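Local structure of oxalate--CoA ligase (Arabidopsis thaliana, 5IE2) at residues A[72-77]-A[221-226]; A[97-102]-A[118-123]; A[132-135]-A[140-143]. The protein belongs to the ANL superfamily of AMP-binding enzymes and, in this model, holds adenosine-5'-triphosphate in its ligand pocket. All blocks are in the same frame, centred on the assembly; numbering follows the deposited sequence. Where two conformers were deposited one is given.

All three contacts lie in the AMP-binding part of the chain. Contacts 1 and 2 are buried and made by van der Waals packing, with no polar bond between their segments; contact 3, about 28 Å from the centre of the chain, is partly exposed and rests on backbone hydrogen bonds plus a water. All three involve the sheet that runs from 82-85 to 141-142: contact 1 ties its helix 67-78 to helix 215-227 of a second sheet, whereas contact 2 pairs two of its helices and contact 3 its last two strands. Contacts 1 and 3 meet through M72, whose SD lies 3.7 Å from L140 CD2. Contact 2 touches neither of the others, its centre standing about 24 Å from each.

Contact 1: A[72-77]-A[221-226]; sequences MFLAVI and GLLSSL
L223 carries this contact, sending one methyl to each of two residues on the facing helix. Its CD1 lies 3.9 Å from CE2 of F73, at a slant to the ring, with the leucine roughly perpendicular to the F73 side chain. Its other methyl, CD2, sits 3.9 Å from CD2 of L74, where the two leucines run antiparallel alongside one another. The second branch of L74 is used as well: CD1 meets CD1 of L226 at 4.0 Å, so L74 touches leucines three residues, or nearly one helical turn, apart. With CG anti to the carbonyl carbon (chi1 -65°), L223 aims its branch point at the facing helix, and its two methyls diverge from there.

The short helix axes are 13.0 Å apart and cross at -68°, so the backbones are well separated and the gap is bridged by long side chains alone. The turn that carries L223 is a wider, pi-type one (221-223); S225 OG donates to G221 O at 2.8 Å, keeping its hydroxyl satisfied within its own helix. S224 OG likewise bonds to L219 O.

The N-terminal helix 6-16 packs against both partners, with L10 on L74 and L226 and L6 on L223. Helix 33-50 adds I40 beside L74, and helix 184-198 adds V191 beside L223. Helix 67-78 links parallel strands 58-61 and 82-85 of one sheet, helix 215-227 parallel strands 205-207 and 231-234 of another; the contact thus joins crossover helices of two sheets.

Contact 2: A[97-102]-A[118-123]; sequences FYLSDS and QEAASK
L99 meets A120 and A121 between two successive helices of an alpha/beta fold: helix 92-101 leads into strand 104-110, and helix 115-123 is the beta-alpha-beta crossover from that strand to its parallel neighbour 127-132. The CB of L99 points toward the second helix but is still 5.6 Å from CB of A120. CG comes a little closer, without touching either alanine. The side chain is extended from there, CD1 lying anti to CA (chi2 169°), and this methyl does all the touching across the contact. It reaches CB of A120 at 4.0 Å and also rests against the backbone, 3.9 Å from N of A121. CD2 takes the other direction and remains 5.6 Å from CB of A121.

Two alanines in a row give the second helix a shallow surface, on which one leucine methyl can approach the main chain. L124, I126 and S104 also pack on L99, while F95 and E96 from the first helix touch A120. At the exposed margin, K123 NZ forms a salt bridge with E96 OE1, a polar tie between the same helices. Completing the apolar patch, CD1 of L99 stands 4.3 Å from CB of A121.

Contact 3: A[132-135]-A[140-143]; sequences TLLD and LVLS
T132 and V141 form an antiparallel, hydrogen-bonded pair, the last before the connecting loop of a beta hairpin, where strand 127-132 turns back into the short strand 141-142 at the margin of a mixed sheet. Two backbone bonds define the pair: V141 N donates to T132 O at 2.8 Å, nearly straight at 169°, and T132 N returns the bond to V141 O at 2.9 Å, more bent at 148°. Farther from the turn, S143 is tied by backbone bonding to T130, continuing the pairing.

T132 and V141 send their side chains to the same face of the sheet. A water there spans the pair, donating to V141 O and lying 3.1 Å from T132 OG1. Beyond the pair, chi1 of L134 (-71°) sets CG on the V141 side, and the extended chi2 then takes CD1 to within 3.7 Å of V141 CG2. L140, whose CG packs 3.8 Å from T132 O, belongs to the buried side together with L142; on helix 67-78, L140 leans on I71 and L142 on M72. L133 joins them with its CD1 4.3 Å from L140 CA, while its N is bound by E68 OE2 of that helix.

V141 O thus accepts from both T132 N and the water, and T132 O is also approached by V141 CB and L140 CG. Paired main-chain polar groups fix the register; the T132/V141 face combines a water with the L134-V141 contact, while L140 and L142 turn to the buried side.

Contact 1: A[72-77]-A[221-226]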
loop_
_atom_site.group_PDB
_atom_site.type_symbol
_atom_site.label_atom_id
_atom_site.label_comp_id
_atom_site.label_asym_id
_atom_site.label_seq_id
_atom_site.Cartn_x
_atom_site.Cartn_y
_atom_site.Cartn_z
ATOM N N MET A 72 11.177 15.680 0.135
ATOM C CA MET A 72 10.377 16.539 -0.753
ATOM C C MET A 72 8.873 16.274 -0.660
ATOM O O MET A 72 8.061 17.199 -0.782
ATOM C CB MET A 72 10.835 16.393 -2.215
ATOM C CG MET A 72 12.271 17.038 -2.489
ATOM S SD MET A 72 12.527 18.631 -1.630
ATOM C CE MET A 72 11.309 19.716 -2.440
ATOM N N PHE A 73 8.489 15.021 -0.417
ATOM C CA PHE A 73 7.068 14.701 -0.168
ATOM C C PHE A 73 6.525 15.535 1.000
ATOM O O PHE A 73 5.455 16.206 0.887
ATOM C CB PHE A 73 6.895 13.206 0.122
ATOM C CG PHE A 73 5.470 12.813 0.426
ATOM C CD1 PHE A 73 4.593 12.538 -0.631
ATOM C CD2 PHE A 73 5.031 12.720 1.726
ATOM C CE1 PHE A 73 3.249 12.162 -0.362
ATOM C CE2 PHE A 73 3.697 12.352 2.014
ATOM C CZ PHE A 73 2.815 12.090 0.953
ATOM N N LEU A 74 7.277 15.506 2.105
ATOM C CA LEU A 74 6.797 16.232 3.291
ATOM C C LEU A 74 6.946 17.748 3.136
ATOM O O LEU A 74 6.170 18.495 3.752
ATOM C CB LEU A 74 7.560 15.761 4.534
ATOM C CG LEU A 74 7.151 14.309 4.884
ATOM C CD1 LEU A 74 8.021 13.710 5.993
ATOM C CD2 LEU A 74 5.598 14.216 5.314
ATOM N N ALA A 75 7.952 18.203 2.353
ATOM C CA ALA A 75 8.120 19.668 2.101
ATOM C C ALA A 75 6.966 20.193 1.256
ATOM O O ALA A 75 6.466 21.292 1.489
ATOM C CB ALA A 75 9.465 19.982 1.412
ATOM N N VAL A 76 6.558 19.419 0.258
ATOM C CA VAL A 76 5.409 19.810 -0.584
ATOM C C VAL A 76 4.201 19.976 0.336
ATOM O O VAL A 76 3.467 21.018 0.265
ATOM C CB VAL A 76 5.130 18.783 -1.713
ATOM C CG1 VAL A 76 3.706 19.003 -2.322
ATOM C CG2 VAL A 76 6.245 18.912 -2.810
ATOM N N ILE A 77 3.943 18.953 1.152
ATOM C CA ILE A 77 2.719 19.099 1.975
ATOM C C ILE A 77 2.795 20.216 3.002
ATOM O O ILE A 77 1.817 20.950 3.277
ATOM C CB ILE A 77 2.474 17.757 2.626
ATOM C CG1 ILE A 77 2.057 16.801 1.514
ATOM C CG2 ILE A 77 1.509 17.815 3.693
ATOM C CD1 ILE A 77 2.003 15.406 1.990
ATOM N N GLY A 221 4.328 2.024 6.258
ATOM C CA GLY A 221 5.775 1.923 6.488
ATOM C C GLY A 221 6.433 3.267 6.847
ATOM O O GLY A 221 7.172 3.349 7.824
ATOM N N LEU A 222 6.162 4.307 6.060
ATOM C CA LEU A 222 6.883 5.574 6.218
ATOM C C LEU A 222 6.173 6.522 7.193
ATOM O O LEU A 222 6.704 6.857 8.262
ATOM C CB LEU A 222 7.070 6.260 4.848
ATOM C CG LEU A 222 7.732 7.645 4.959
ATOM C CD1 LEU A 222 9.251 7.534 5.443
ATOM C CD2 LEU A 222 7.569 8.438 3.650
ATOM N N LEU A 223 4.964 6.965 6.847
ATOM C CA LEU A 223 4.418 8.100 7.591
ATOM C C LEU A 223 4.006 7.702 9.000
ATOM O O LEU A 223 4.111 8.522 9.908
ATOM C CB LEU A 223 3.212 8.717 6.847
ATOM C CG LEU A 223 3.591 9.347 5.474
ATOM C CD1 LEU A 223 2.322 9.867 4.697
ATOM C CD2 LEU A 223 4.653 10.481 5.656
ATOM N N SER A 224 3.469 6.494 9.189
ATOM C CA SER A 224 3.018 6.130 10.548
ATOM C C SER A 224 4.242 5.934 11.481
ATOM O O SER A 224 4.169 6.222 12.707
ATOM C CB SER A 224 2.166 4.858 10.537
ATOM O OG SER A 224 0.946 5.155 9.783
ATOM N N SER A 225 5.327 5.416 10.904
ATOM C CA SER A 225 6.593 5.319 11.691
ATOM C C SER A 225 7.049 6.704 12.130
ATOM O O SER A 225 7.363 6.934 13.298
ATOM C CB SER A 225 7.717 4.666 10.863
ATOM O OG SER A 225 7.414 3.315 10.582
ATOM N N LEU A 226 7.130 7.622 11.188
ATOM C CA LEU A 226 7.630 8.969 11.524
ATOM C C LEU A 226 6.685 9.619 12.529
ATOM O O LEU A 226 7.101 10.308 13.463
ATOM C CB LEU A 226 7.736 9.836 10.289
ATOM C CG LEU A 226 8.754 9.380 9.223
ATOM C CD1 LEU A 226 8.672 10.370 8.072
ATOM C CD2 LEU A 226 10.185 9.378 9.824
#

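Contact 2: A[97-102]-A[118-123]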
loop_
_atom_site.group_PDB
_atom_site.type_symbol
_atom_site.label_atom_id
_atom_site.label_comp_id
_atom_site.label_asym_id
_atom_site.label_seq_id
_atom_site.Cartn_x
_atom_site.Cartn_y
_atom_site.Cartn_z
ATOM N N PHE A 97 -0.121 11.820 -19.406
ATOM C CA PHE A 97 -1.488 11.671 -18.913
ATOM C C PHE A 97 -1.631 12.010 -17.413
ATOM O O PHE A 97 -2.556 12.728 -17.037
ATOM C CB PHE A 97 -2.023 10.251 -19.139
ATOM C CG PHE A 97 -3.408 10.049 -18.565
ATOM C CD1 PHE A 97 -4.525 10.424 -19.298
ATOM C CD2 PHE A 97 -3.584 9.549 -17.283
ATOM C CE1 PHE A 97 -5.810 10.264 -18.775
ATOM C CE2 PHE A 97 -4.868 9.411 -16.731
ATOM C CZ PHE A 97 -5.982 9.764 -17.494
ATOM N N TYR A 98 -0.760 11.458 -16.561
ATOM C CA TYR A 98 -0.936 11.642 -15.128
ATOM C C TYR A 98 -0.562 13.057 -14.687
ATOM O O TYR A 98 -1.140 13.585 -13.741
ATOM C CB TYR A 98 -0.104 10.587 -14.352
ATOM C CG TYR A 98 -0.755 9.214 -14.464
ATOM C CD1 TYR A 98 -2.028 9.007 -13.952
ATOM C CD2 TYR A 98 -0.114 8.147 -15.110
ATOM C CE1 TYR A 98 -2.668 7.786 -14.078
ATOM C CE2 TYR A 98 -0.746 6.905 -15.242
ATOM C CZ TYR A 98 -2.027 6.732 -14.707
ATOM O OH TYR A 98 -2.707 5.523 -14.809
ATOM N N LEU A 99 0.428 13.648 -15.332
ATOM C CA LEU A 99 0.785 15.031 -15.042
ATOM C C LEU A 99 -0.368 15.958 -15.401
ATOM O O LEU A 99 -0.689 16.850 -14.621
ATOM C CB LEU A 99 2.053 15.450 -15.779
ATOM C CG LEU A 99 3.371 14.870 -15.269
ATOM C CD1 LEU A 99 4.452 15.194 -16.286
ATOM C CD2 LEU A 99 3.771 15.505 -13.895
ATOM N N SER A 100 -0.987 15.753 -16.569
ATOM C CA SER A 100 -2.115 16.584 -16.977
ATOM C C SER A 100 -3.329 16.378 -16.059
ATOM O O SER A 100 -3.934 17.340 -15.574
ATOM C CB SER A 100 -2.500 16.271 -18.428
ATOM O OG SER A 100 -3.660 16.982 -18.781
ATOM N N ASP A 101 -3.670 15.123 -15.814
ATOM C CA ASP A 101 -4.846 14.786 -15.022
ATOM C C ASP A 101 -4.802 15.260 -13.566
ATOM O O ASP A 101 -5.844 15.577 -12.992
ATOM C CB ASP A 101 -5.039 13.271 -15.037
ATOM C CG ASP A 101 -6.348 12.848 -14.419
ATOM O OD1 ASP A 101 -7.409 13.099 -15.025
ATOM O OD2 ASP A 101 -6.317 12.271 -13.314
ATOM N N SER A 102 -3.608 15.299 -12.972
ATOM C CA SER A 102 -3.412 15.739 -11.598
ATOM C C SER A 102 -3.319 17.282 -11.498
ATOM O O SER A 102 -3.270 17.826 -10.390
ATOM C CB SER A 102 -2.120 15.110 -11.049
ATOM O OG SER A 102 -1.003 15.585 -11.811
ATOM N N GLN A 118 10.580 13.743 -17.584
ATOM C CA GLN A 118 11.076 15.051 -18.044
ATOM C C GLN A 118 10.587 15.414 -19.446
ATOM O O GLN A 118 10.294 16.584 -19.748
ATOM C CB GLN A 118 12.600 15.071 -18.011
ATOM C CG GLN A 118 13.130 15.185 -16.593
ATOM C CD GLN A 118 14.629 14.993 -16.488
ATOM O OE1 GLN A 118 15.098 14.106 -15.782
ATOM N NE2 GLN A 118 15.386 15.817 -17.193
ATOM N N GLU A 119 10.517 14.409 -20.303
ATOM C CA GLU A 119 9.983 14.554 -21.678
ATOM C C GLU A 119 8.518 15.002 -21.621
ATOM O O GLU A 119 8.089 15.983 -22.294
ATOM C CB GLU A 119 10.113 13.227 -22.430
ATOM C CG GLU A 119 9.599 13.244 -23.884
ATOM C CD GLU A 119 9.639 11.846 -24.558
ATOM O OE1 GLU A 119 10.522 11.034 -24.195
ATOM O OE2 GLU A 119 8.785 11.570 -25.450
ATOM N N ALA A 120 7.739 14.291 -20.800
ATOM C CA ALA A 120 6.315 14.660 -20.633
ATOM C C ALA A 120 6.143 16.088 -20.038
ATOM O O ALA A 120 5.289 16.858 -20.486
ATOM C CB ALA A 120 5.587 13.626 -19.731
ATOM N N ALA A 121 6.947 16.427 -19.025
ATOM C CA ALA A 121 6.825 17.736 -18.363
ATOM C C ALA A 121 7.189 18.840 -19.375
ATOM O O ALA A 121 6.517 19.863 -19.446
ATOM C CB ALA A 121 7.725 17.812 -17.093
ATOM N N SER A 122 8.232 18.619 -20.171
ATOM C CA SER A 122 8.600 19.598 -21.183
ATOM C C SER A 122 7.483 19.793 -22.212
ATOM O O SER A 122 7.170 20.934 -22.581
ATOM C CB SER A 122 9.888 19.178 -21.883
ATOM O OG SER A 122 10.207 20.107 -22.894
ATOM N N LYS A 123 6.882 18.694 -22.663
ATOM C CA LYS A 123 5.792 18.801 -23.639
ATOM C C LYS A 123 4.620 19.604 -23.067
ATOM O O LYS A 123 3.975 20.373 -23.770
ATOM C CB LYS A 123 5.330 17.403 -24.070
ATOM C CG LYS A 123 4.152 17.383 -25.023
ATOM C CD LYS A 123 3.911 15.971 -25.543
ATOM C CE LYS A 123 2.601 15.859 -26.331
ATOM N NZ LYS A 123 2.290 14.415 -26.646
#

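Contact 3: A[132-135]-A[140-143]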
loop_
_atom_site.group_PDB
_atom_site.type_symbol
_atom_site.label_atom_id
_atom_site.label_comp_id
_atom_site.label_asym_id
_atom_site.label_seq_id
_atom_site.Cartn_x
_atom_site.Cartn_y
_atom_site.Cartn_z
ATOM N N THR A 132 18.595 17.072 -4.265
ATOM C CA THR A 132 19.738 16.254 -3.856
ATOM C C THR A 132 20.163 16.518 -2.410
ATOM O O THR A 132 20.342 17.665 -2.047
ATOM C CB THR A 132 20.996 16.523 -4.711
ATOM O OG1 THR A 132 20.625 16.534 -6.083
ATOM C CG2 THR A 132 22.015 15.437 -4.461
ATOM N N LEU A 133 20.296 15.476 -1.603
ATOM C CA LEU A 133 20.847 15.603 -0.243
ATOM C C LEU A 133 22.311 15.256 -0.255
ATOM O O LEU A 133 22.689 14.164 -0.677
ATOM C CB LEU A 133 20.129 14.690 0.752
ATOM C CG LEU A 133 20.495 14.914 2.242
ATOM C CD1 LEU A 133 20.007 16.270 2.746
ATOM C CD2 LEU A 133 19.867 13.792 3.132
ATOM N N LEU A 134 23.150 16.163 0.235
ATOM C CA LEU A 134 24.589 15.954 0.120
ATOM C C LEU A 134 25.238 15.343 1.366
ATOM O O LEU A 134 25.773 14.217 1.325
ATOM C CB LEU A 134 25.256 17.284 -0.234
ATOM C CG LEU A 134 24.929 17.705 -1.668
ATOM C CD1 LEU A 134 25.528 19.055 -1.958
ATOM C CD2 LEU A 134 25.450 16.665 -2.647
ATOM N N ASP A 135 25.289 16.113 2.432
ATOM C CA ASP A 135 25.960 15.694 3.655
ATOM C C ASP A 135 25.205 16.356 4.795
ATOM O O ASP A 135 24.321 17.183 4.564
ATOM C CB ASP A 135 27.423 16.119 3.668
ATOM C CG ASP A 135 27.593 17.632 3.583
ATOM O OD1 ASP A 135 27.742 18.137 2.461
ATOM O OD2 ASP A 135 27.566 18.343 4.615
ATOM N N LEU A 140 19.051 20.450 1.810
ATOM C CA LEU A 140 18.778 19.760 0.558
ATOM C C LEU A 140 18.967 20.750 -0.607
ATOM O O LEU A 140 18.515 21.913 -0.540
ATOM C CB LEU A 140 17.356 19.180 0.590
ATOM C CG LEU A 140 16.938 18.371 -0.626
ATOM C CD1 LEU A 140 16.124 17.157 -0.227
ATOM C CD2 LEU A 140 16.137 19.329 -1.519
ATOM N N VAL A 141 19.631 20.303 -1.668
ATOM C CA VAL A 141 19.889 21.211 -2.797
ATOM C C VAL A 141 18.822 21.096 -3.843
ATOM O O VAL A 141 18.667 20.005 -4.395
ATOM C CB VAL A 141 21.209 20.886 -3.499
ATOM C CG1 VAL A 141 21.432 21.851 -4.681
ATOM C CG2 VAL A 141 22.373 20.913 -2.470
ATOM N N LEU A 142 18.138 22.201 -4.126
ATOM C CA LEU A 142 17.143 22.247 -5.197
ATOM C C LEU A 142 17.670 23.042 -6.371
ATOM O O LEU A 142 18.306 24.072 -6.168
ATOM C CB LEU A 142 15.853 22.877 -4.709
ATOM C CG LEU A 142 15.079 21.996 -3.717
ATOM C CD1 LEU A 142 14.027 22.907 -3.056
ATOM C CD2 LEU A 142 14.361 20.795 -4.424
ATOM N N SER A 143 17.375 22.602 -7.589
ATOM C CA SER A 143 17.923 23.251 -8.785
ATOM C C SER A 143 17.103 24.473 -9.204
ATOM O O SER A 143 16.870 24.704 -10.372
ATOM C CB SER A 143 17.978 22.270 -9.931
ATOM O OG SER A 143 16.658 21.938 -10.357
HETATM O O HOH W 1 19.424 19.241 -7.068
#